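Local coordinates for protein 3-polyprenyl-4-hydroxybenzoate decarboxylase and related decarboxylases (PDB 6H6V) that binds FMN together with manganese and potassium and, as a UbiD-family enzyme, probably catalyses the reversible decarboxylation of aromatic acids, at residues F[238-243]-F[276-281]; F[134-139]-F[149-154]; F[334-339]-F[363-368]. One frame throughout, in Å; residues are numbered along the deposited sequence.

Contact 1: residues F[238-243]-F[276-281]; sequences AEIVIE and TAVTHR
Two backbone N-H groups grip the carbonyl oxygen of Glu-243: Thr-276 N at 2.9 Å and, more weakly, Ala-277 N at 3.4 Å. Because successive residues of segment 276-281 share this one acceptor, the pair forms a classic beta bulge. Beyond it the register is regular. Val-241 and Thr-279 are a hydrogen-bonded antiparallel pair, with Val-241 N 2.8 Å from Thr-279 O and a return bond from Thr-279 N to Val-241 O; the short strand axes run 167° apart. Side chains alternate accordingly. Ile-240, Ile-242, Val-278 and CB of His-280 share one face, where CG1 of Ile-242 approaches CG2 of Val-278 at 4.3 Å and Leu-113 of helix 113-116 packs over both. On the other face the extended Glu-243 chain brings OE1 beside Ala-277 CB and lays OE2 3.6 Å from Thr-279 CG2, crossing that threonine at about a right angle; the carboxylate itself is held by the backbone N-H groups of Glu-228 and Thr-229.

At the far end Arg-281 N donates to Glu-239 O at 3.0 Å. The Arg-281 chain, extended from CG to NE, passes Ala-238 O, and Glu-239 OE2 lies over one guanidinium face, 3.7 Å from Arg-281 NE. With the two planes 32° apart and no N-H aimed at that oxygen, this long salt bridge is purely electrostatic. Glu-239 OE2 also pairs with Arg-6, while Arg-281 NH2 donates to Gly-237 O. Replacing Arg-281 with an alanine would probably leave Gly-237 O without this donor and Glu-239 with less positive charge to balance its carboxylate. The arrangement is an antiparallel strand pair with a classic bulge, part of the curled, eight-stranded antiparallel sheet of the Rift-related domain.

Contact 2: residues F[134-139]-F[149-154]; sequences AILIAR and SIHRLQ. With FMN (flavin mononucleotide), chain B.
Leu-136 and Ser-149 are joined by a pair of backbone bonds, Leu-136 N to Ser-149 O at 2.7 Å and Ser-149 N to Leu-136 O at 3.1 Å, which identify an antiparallel hydrogen-bonded pair in the beta hairpin of strands 130-139 and 146-157. The second strand of this hairpin lines the FMN pocket.

The side chain of Leu-136 can be followed outward. Its CB lies 3.4 Å from Ser-149 O and also approaches His-151 CD2. CG, anti to the backbone N (chi1 -177°), stands a little farther from the imidazole than CB does, and the CD1 branch returns to meet His-151 CD2 at 4.1 Å, obliquely to the ring. Leu-170 of helix 169-179 packs against both Leu-136 and His-151.

The ring is fixed from two directions: His-151 NE2 shares a 2.6 Å hydrogen bond with Ser-149 OG, which lies in the ring plane, and ND1 bonds to Leu-164 O. Ile-135 CG2 touches Ile-150 CG1, and in a separate apolar contact Ala-134 CB meets Leu-153 CD1.

Strand 146-157 is broken here, and the backbone of Ile-150 and Arg-152 turns to the cofactor. Ile-150 N donates to FMN O2' and Ile-150 O accepts from that same hydroxyl, so one residue grips it twice. Water 1 bridges Ala-134 N and His-151 O. At the isoalloxazine, Arg-152 N points almost straight at FMN O4, 2.8 Å away with an N-H...O angle of 171°.

Contact 3: residues F[334-339]-F[363-368]; sequences AVISIE and VVVVDH
This is a parallel strand pairing inside the mixed sheet of the C-terminal domain, joining neighbouring strands 333-338 and 362-367. Four backbone bonds establish it: Val-364 N to Ala-334 O, Ile-336 N to Val-364 O, Val-366 N to Ile-336 O at 2.9 Å, and Ile-338 N to Val-366 O. Each partner strand is thus addressed at alternate residues, and the short axes diverge by 26°. CA-H...O contacts such as Val-335 CA to Val-364 O, 3.3 Å, lie between these bonds.

The strands and the intervening helix 345-356 make a beta-alpha-beta crossover. Val-363 and Val-365 send their side chains to the helix side, meeting Ile-350. With Val-363 CG1 anti to its own nitrogen (chi1 178°), that methyl reaches Ile-336 CG1 at 4.1 Å; Val-365 CG1 meets Ile-338 CD1 at 4.0 Å. Ser-337 and Val-366 point to the other face, where Ile-372 packs on both.

Past the last bridge, Glu-339 CG lies over one face of the His-368 ring, 4.0 Å from CD2. Water 3 donates to Ile-338 O and to Asp-367 OD1, at 2.8 Å from the latter, while Asp-367 OD2 accepts from Ile-421 N.

Overall arrangement
From the N terminus, contact 2 comes first, closing a hairpin with nine residues between its segments. Contact 1 follows, closing a loop of 32 residues, much of it strand. Contact 3 comes last, its 23 intervening residues including a crossover helix. The three loops lie in series; none nests within or crosses another. Contacts 1 and 2 belong to the same antiparallel sheet, their centres 13 Å apart, with strand 184-190 pairing with both 130-139 and 240-246 between them. Contact 3 joins two neighbouring strands, 333-338 and 362-367, of a separate mixed sheet on the opposite side of the chain's centre, its own centre about 35 Å from that of contact 2 and 45 Å from that of contact 1.

Contact 1: residues F[238-243]-F[276-281]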
# COMPACT_ATOMS: atom_id res chain seq x y z
N ALA F 238 -37.88 -10.13 -41.42
CA ALA F 238 -36.95 -11.14 -40.88
C ALA F 238 -36.86 -12.35 -41.79
O ALA F 238 -37.80 -12.63 -42.52
CB ALA F 238 -37.40 -11.58 -39.50
N GLU F 239 -35.73 -13.05 -41.76
CA GLU F 239 -35.60 -14.26 -42.55
C GLU F 239 -36.38 -15.40 -41.92
O GLU F 239 -37.07 -16.12 -42.63
CB GLU F 239 -34.14 -14.69 -42.70
CG GLU F 239 -33.24 -13.66 -43.38
CD GLU F 239 -33.56 -13.42 -44.85
OE1 GLU F 239 -33.65 -14.41 -45.62
OE2 GLU F 239 -33.69 -12.23 -45.23
N ILE F 240 -36.25 -15.56 -40.61
CA ILE F 240 -36.86 -16.69 -39.88
C ILE F 240 -37.43 -16.17 -38.57
O ILE F 240 -36.84 -15.31 -37.94
CB ILE F 240 -35.82 -17.78 -39.55
CG1 ILE F 240 -35.11 -18.27 -40.82
CG2 ILE F 240 -36.48 -18.96 -38.83
CD1 ILE F 240 -33.84 -19.05 -40.57
N VAL F 241 -38.59 -16.70 -38.18
CA VAL F 241 -39.20 -16.39 -36.88
C VAL F 241 -39.62 -17.68 -36.20
O VAL F 241 -40.20 -18.55 -36.84
CB VAL F 241 -40.41 -15.43 -37.01
CG1 VAL F 241 -41.23 -15.37 -35.73
CG2 VAL F 241 -39.94 -14.03 -37.38
N ILE F 242 -39.34 -17.78 -34.91
CA ILE F 242 -39.67 -18.96 -34.13
C ILE F 242 -40.54 -18.47 -32.99
O ILE F 242 -40.09 -17.74 -32.11
CB ILE F 242 -38.40 -19.68 -33.63
CG1 ILE F 242 -37.62 -20.23 -34.84
CG2 ILE F 242 -38.75 -20.83 -32.66
CD1 ILE F 242 -36.24 -20.76 -34.50
N GLU F 243 -41.81 -18.87 -33.03
CA GLU F 243 -42.77 -18.48 -32.02
C GLU F 243 -42.76 -19.56 -30.98
O GLU F 243 -42.60 -20.75 -31.31
CB GLU F 243 -44.15 -18.34 -32.66
CG GLU F 243 -44.17 -17.31 -33.80
CD GLU F 243 -45.47 -17.27 -34.60
OE1 GLU F 243 -46.46 -17.93 -34.18
OE2 GLU F 243 -45.49 -16.56 -35.64
N THR F 276 -44.04 -23.24 -30.81
CA THR F 276 -45.40 -23.47 -31.29
C THR F 276 -45.56 -23.20 -32.79
O THR F 276 -46.56 -23.61 -33.37
CB THR F 276 -46.39 -22.59 -30.51
OG1 THR F 276 -46.04 -21.21 -30.65
CG2 THR F 276 -46.37 -22.94 -29.04
N ALA F 277 -44.61 -22.50 -33.41
CA ALA F 277 -44.62 -22.29 -34.86
C ALA F 277 -43.29 -21.77 -35.35
O ALA F 277 -42.52 -21.18 -34.59
CB ALA F 277 -45.71 -21.31 -35.24
N VAL F 278 -43.04 -21.96 -36.64
CA VAL F 278 -41.88 -21.40 -37.32
C VAL F 278 -42.37 -20.78 -38.60
O VAL F 278 -43.12 -21.42 -39.33
CB VAL F 278 -40.86 -22.49 -37.68
CG1 VAL F 278 -39.72 -21.90 -38.49
CG2 VAL F 278 -40.35 -23.20 -36.44
N THR F 279 -41.95 -19.55 -38.89
CA THR F 279 -42.34 -18.90 -40.15
C THR F 279 -41.07 -18.37 -40.79
O THR F 279 -40.13 -18.05 -40.08
CB THR F 279 -43.40 -17.77 -39.95
OG1 THR F 279 -42.78 -16.48 -39.87
CG2 THR F 279 -44.25 -17.99 -38.69
N HIS F 280 -41.01 -18.32 -42.12
CA HIS F 280 -39.80 -17.86 -42.80
C HIS F 280 -40.04 -17.44 -44.22
O HIS F 280 -41.09 -17.71 -44.77
CB HIS F 280 -38.66 -18.91 -42.73
CG HIS F 280 -38.96 -20.25 -43.35
ND1 HIS F 280 -38.68 -20.55 -44.66
CD2 HIS F 280 -39.43 -21.40 -42.80
CE1 HIS F 280 -38.99 -21.81 -44.91
NE2 HIS F 280 -39.45 -22.35 -43.79
N ARG F 281 -39.07 -16.75 -44.80
CA ARG F 281 -39.10 -16.42 -46.21
C ARG F 281 -38.87 -17.67 -47.07
O ARG F 281 -38.33 -18.66 -46.58
CB ARG F 281 -38.00 -15.44 -46.55
CG ARG F 281 -38.06 -14.10 -45.85
CD ARG F 281 -37.15 -13.16 -46.59
NE ARG F 281 -37.25 -11.77 -46.16
CZ ARG F 281 -36.92 -10.72 -46.91
NH1 ARG F 281 -36.46 -10.87 -48.15
NH2 ARG F 281 -37.05 -9.49 -46.41

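Contact 2: residues F[134-139]-F[149-154]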
# COMPACT_ATOMS: atom_id res chain seq x y z
N ALA F 134 -30.61 -14.81 -32.51
CA ALA F 134 -32.04 -14.56 -32.46
C ALA F 134 -32.36 -13.45 -31.47
O ALA F 134 -32.07 -13.61 -30.28
CB ALA F 134 -32.79 -15.82 -32.07
N ILE F 135 -32.94 -12.35 -31.94
CA ILE F 135 -33.55 -11.39 -31.02
C ILE F 135 -34.82 -12.03 -30.45
O ILE F 135 -35.55 -12.70 -31.15
CB ILE F 135 -33.85 -10.01 -31.65
CG1 ILE F 135 -34.89 -10.07 -32.77
CG2 ILE F 135 -32.58 -9.41 -32.19
CD1 ILE F 135 -35.39 -8.69 -33.17
N LEU F 136 -35.03 -11.84 -29.15
CA LEU F 136 -36.18 -12.40 -28.46
C LEU F 136 -37.07 -11.24 -28.04
O LEU F 136 -36.64 -10.36 -27.29
CB LEU F 136 -35.72 -13.19 -27.25
CG LEU F 136 -36.79 -13.93 -26.43
CD1 LEU F 136 -36.18 -15.12 -25.69
CD2 LEU F 136 -37.51 -13.02 -25.44
N ILE F 137 -38.32 -11.27 -28.51
CA ILE F 137 -39.31 -10.24 -28.21
C ILE F 137 -40.36 -10.80 -27.26
O ILE F 137 -40.80 -11.95 -27.41
CB ILE F 137 -39.98 -9.75 -29.50
CG1 ILE F 137 -38.91 -9.25 -30.48
CG2 ILE F 137 -40.97 -8.64 -29.21
CD1 ILE F 137 -39.28 -9.41 -31.95
N ALA F 138 -40.75 -10.00 -26.28
CA ALA F 138 -41.75 -10.40 -25.28
C ALA F 138 -42.43 -9.18 -24.69
O ALA F 138 -41.82 -8.12 -24.65
CB ALA F 138 -41.10 -11.20 -24.18
N ARG F 139 -43.67 -9.34 -24.23
CA ARG F 139 -44.42 -8.28 -23.55
C ARG F 139 -44.49 -8.59 -22.07
O ARG F 139 -44.51 -9.75 -21.67
CB ARG F 139 -45.86 -8.18 -24.07
CG ARG F 139 -46.05 -8.24 -25.59
CD ARG F 139 -47.51 -8.00 -25.98
NE ARG F 139 -47.84 -6.58 -26.07
CZ ARG F 139 -47.51 -5.79 -27.09
NH1 ARG F 139 -46.82 -6.24 -28.15
NH2 ARG F 139 -47.86 -4.50 -27.05
N SER F 149 -34.22 -8.61 -26.34
CA SER F 149 -32.88 -8.98 -25.89
C SER F 149 -32.44 -10.20 -26.68
O SER F 149 -33.27 -10.84 -27.31
CB SER F 149 -32.89 -9.32 -24.39
OG SER F 149 -33.99 -10.13 -24.01
N ILE F 150 -31.15 -10.50 -26.65
CA ILE F 150 -30.63 -11.67 -27.34
C ILE F 150 -30.21 -12.71 -26.31
O ILE F 150 -29.58 -12.37 -25.32
CB ILE F 150 -29.41 -11.30 -28.21
CG1 ILE F 150 -29.80 -10.28 -29.28
CG2 ILE F 150 -28.83 -12.55 -28.87
CD1 ILE F 150 -28.65 -9.77 -30.12
N HIS F 151 -30.57 -13.97 -26.54
CA HIS F 151 -30.26 -15.05 -25.61
C HIS F 151 -29.85 -16.28 -26.35
O HIS F 151 -30.45 -16.61 -27.37
CB HIS F 151 -31.48 -15.40 -24.76
CG HIS F 151 -32.03 -14.24 -24.01
ND1 HIS F 151 -31.76 -14.04 -22.68
CD2 HIS F 151 -32.79 -13.19 -24.40
CE1 HIS F 151 -32.34 -12.92 -22.28
NE2 HIS F 151 -32.97 -12.38 -23.31
N ARG F 152 -28.83 -16.97 -25.84
CA ARG F 152 -28.40 -18.22 -26.44
C ARG F 152 -29.48 -19.29 -26.24
O ARG F 152 -30.14 -19.34 -25.19
CB ARG F 152 -27.06 -18.68 -25.87
CG ARG F 152 -27.08 -19.24 -24.46
CD ARG F 152 -25.69 -19.65 -24.05
NE ARG F 152 -25.69 -20.33 -22.76
CZ ARG F 152 -24.82 -20.13 -21.77
NH1 ARG F 152 -23.84 -19.23 -21.85
NH2 ARG F 152 -24.97 -20.83 -20.66
N LEU F 153 -29.67 -20.12 -27.26
CA LEU F 153 -30.74 -21.11 -27.26
C LEU F 153 -30.14 -22.43 -27.68
O LEU F 153 -29.77 -22.61 -28.85
CB LEU F 153 -31.86 -20.69 -28.21
CG LEU F 153 -32.46 -19.32 -27.91
CD1 LEU F 153 -33.17 -18.74 -29.12
CD2 LEU F 153 -33.41 -19.42 -26.72
N GLN F 154 -29.99 -23.32 -26.72
CA GLN F 154 -29.57 -24.69 -26.99
C GLN F 154 -30.73 -25.46 -27.61
O GLN F 154 -31.84 -25.43 -27.09
CB GLN F 154 -29.16 -25.39 -25.70
CG GLN F 154 -28.40 -26.68 -25.96
CD GLN F 154 -28.03 -27.41 -24.68
OE1 GLN F 154 -28.17 -26.87 -23.57
NE2 GLN F 154 -27.57 -28.63 -24.84
N1 FMN B . -28.01 -12.42 -22.26
C2 FMN B . -28.41 -13.52 -21.59
O2 FMN B . -29.03 -13.36 -20.51
N3 FMN B . -28.18 -14.78 -22.04
C4 FMN B . -27.54 -15.02 -23.20
O4 FMN B . -27.33 -16.18 -23.65
C4A FMN B . -27.09 -13.85 -23.95
N5 FMN B . -26.46 -14.02 -25.10
C5A FMN B . -26.06 -12.97 -25.81
C6 FMN B . -25.43 -13.25 -26.99
C7 FMN B . -24.98 -12.22 -27.78
C7M FMN B . -24.33 -12.70 -29.04
C8 FMN B . -25.19 -10.78 -27.36
C8M FMN B . -24.72 -9.58 -28.15
C9 FMN B . -25.84 -10.51 -26.16
C9A FMN B . -26.29 -11.56 -25.35
N10 FMN B . -26.96 -11.38 -24.13
C10 FMN B . -27.35 -12.51 -23.42
C1' FMN B . -27.19 -10.06 -23.53
C2' FMN B . -28.56 -9.43 -23.64
O2' FMN B . -29.23 -9.68 -24.88
C3' FMN B . -28.27 -7.96 -23.54
O3' FMN B . -27.44 -7.68 -22.42
C4' FMN B . -29.55 -7.19 -23.45
O4' FMN B . -29.11 -5.81 -23.48
C5' FMN B . -30.43 -7.57 -22.24
O5' FMN B . -31.17 -6.40 -21.81
P FMN B . -32.74 -6.21 -21.46
O1P FMN B . -32.97 -7.36 -20.51
O2P FMN B . -32.81 -4.78 -20.96
O3P FMN B . -33.48 -6.35 -22.76
O HOH W 1 -29.79 -16.55 -30.15
O HOH W 2 -36.50 -9.44 -23.99

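Contact 3: residues F[334-339]-F[363-368]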
# COMPACT_ATOMS: atom_id res chain seq x y z
N ALA F 334 -11.12 -0.79 -20.37
CA ALA F 334 -11.58 0.49 -20.92
C ALA F 334 -10.39 1.42 -21.12
O ALA F 334 -9.52 1.50 -20.26
CB ALA F 334 -12.60 1.14 -20.00
N VAL F 335 -10.37 2.13 -22.24
CA VAL F 335 -9.40 3.17 -22.49
C VAL F 335 -10.14 4.45 -22.72
O VAL F 335 -11.01 4.51 -23.59
CB VAL F 335 -8.56 2.84 -23.71
CG1 VAL F 335 -7.48 3.90 -23.91
CG2 VAL F 335 -7.93 1.45 -23.57
N ILE F 336 -9.84 5.46 -21.94
CA ILE F 336 -10.48 6.76 -22.03
C ILE F 336 -9.44 7.77 -22.53
O ILE F 336 -8.33 7.83 -22.00
CB ILE F 336 -10.93 7.28 -20.64
CG1 ILE F 336 -11.59 6.18 -19.79
CG2 ILE F 336 -11.82 8.49 -20.77
CD1 ILE F 336 -12.81 5.55 -20.37
N SER F 337 -9.81 8.61 -23.48
CA SER F 337 -8.99 9.78 -23.77
C SER F 337 -9.73 11.01 -23.29
O SER F 337 -10.94 11.13 -23.48
CB SER F 337 -8.64 9.89 -25.25
OG SER F 337 -9.80 10.12 -26.04
N ILE F 338 -8.99 11.92 -22.64
CA ILE F 338 -9.54 13.18 -22.14
C ILE F 338 -8.66 14.33 -22.57
O ILE F 338 -7.47 14.15 -22.71
CB ILE F 338 -9.61 13.16 -20.59
CG1 ILE F 338 -8.22 13.20 -19.94
CG2 ILE F 338 -10.40 11.95 -20.11
CD1 ILE F 338 -8.22 13.27 -18.46
N GLU F 339 -9.26 15.50 -22.79
CA GLU F 339 -8.50 16.76 -22.86
C GLU F 339 -8.47 17.27 -21.43
O GLU F 339 -9.45 17.83 -20.94
CB GLU F 339 -9.13 17.77 -23.81
CG GLU F 339 -8.36 19.07 -23.96
CD GLU F 339 -8.82 19.95 -25.12
OE1 GLU F 339 -9.98 19.83 -25.58
OE2 GLU F 339 -8.00 20.76 -25.59
N VAL F 363 -8.58 0.04 -16.30
CA VAL F 363 -8.87 1.23 -17.06
C VAL F 363 -7.59 2.00 -17.22
O VAL F 363 -6.87 2.18 -16.23
CB VAL F 363 -9.86 2.13 -16.33
CG1 VAL F 363 -10.11 3.40 -17.12
CG2 VAL F 363 -11.15 1.39 -16.06
N VAL F 364 -7.30 2.47 -18.44
CA VAL F 364 -6.19 3.39 -18.65
C VAL F 364 -6.72 4.67 -19.29
O VAL F 364 -7.59 4.63 -20.14
CB VAL F 364 -4.95 2.76 -19.37
CG1 VAL F 364 -5.26 1.40 -19.94
CG2 VAL F 364 -4.35 3.69 -20.42
N VAL F 365 -6.18 5.79 -18.84
CA VAL F 365 -6.56 7.09 -19.35
C VAL F 365 -5.34 7.73 -20.01
O VAL F 365 -4.25 7.75 -19.44
CB VAL F 365 -7.05 8.02 -18.22
CG1 VAL F 365 -7.56 9.34 -18.79
CG2 VAL F 365 -8.15 7.35 -17.41
N VAL F 366 -5.54 8.27 -21.21
CA VAL F 366 -4.49 8.93 -21.97
C VAL F 366 -4.98 10.31 -22.41
O VAL F 366 -6.16 10.63 -22.21
CB VAL F 366 -4.09 8.10 -23.18
CG1 VAL F 366 -3.49 6.79 -22.73
CG2 VAL F 366 -5.28 7.83 -24.09
N ASP F 367 -4.10 11.11 -23.01
CA ASP F 367 -4.50 12.46 -23.46
C ASP F 367 -5.21 12.43 -24.83
O ASP F 367 -5.12 11.44 -25.57
CB ASP F 367 -3.30 13.41 -23.50
CG ASP F 367 -2.72 13.71 -22.11
OD1 ASP F 367 -3.42 14.39 -21.30
OD2 ASP F 367 -1.54 13.29 -21.84
N HIS F 368 -5.93 13.51 -25.13
CA HIS F 368 -6.77 13.66 -26.34
C HIS F 368 -6.08 13.24 -27.64
O HIS F 368 -6.71 12.66 -28.50
CB HIS F 368 -7.39 15.10 -26.44
CG HIS F 368 -6.40 16.23 -26.57
ND1 HIS F 368 -6.20 16.91 -27.75
CD2 HIS F 368 -5.57 16.80 -25.67
CE1 HIS F 368 -5.26 17.83 -27.58
NE2 HIS F 368 -4.87 17.79 -26.33
O HOH W 3 -5.07 16.37 -22.34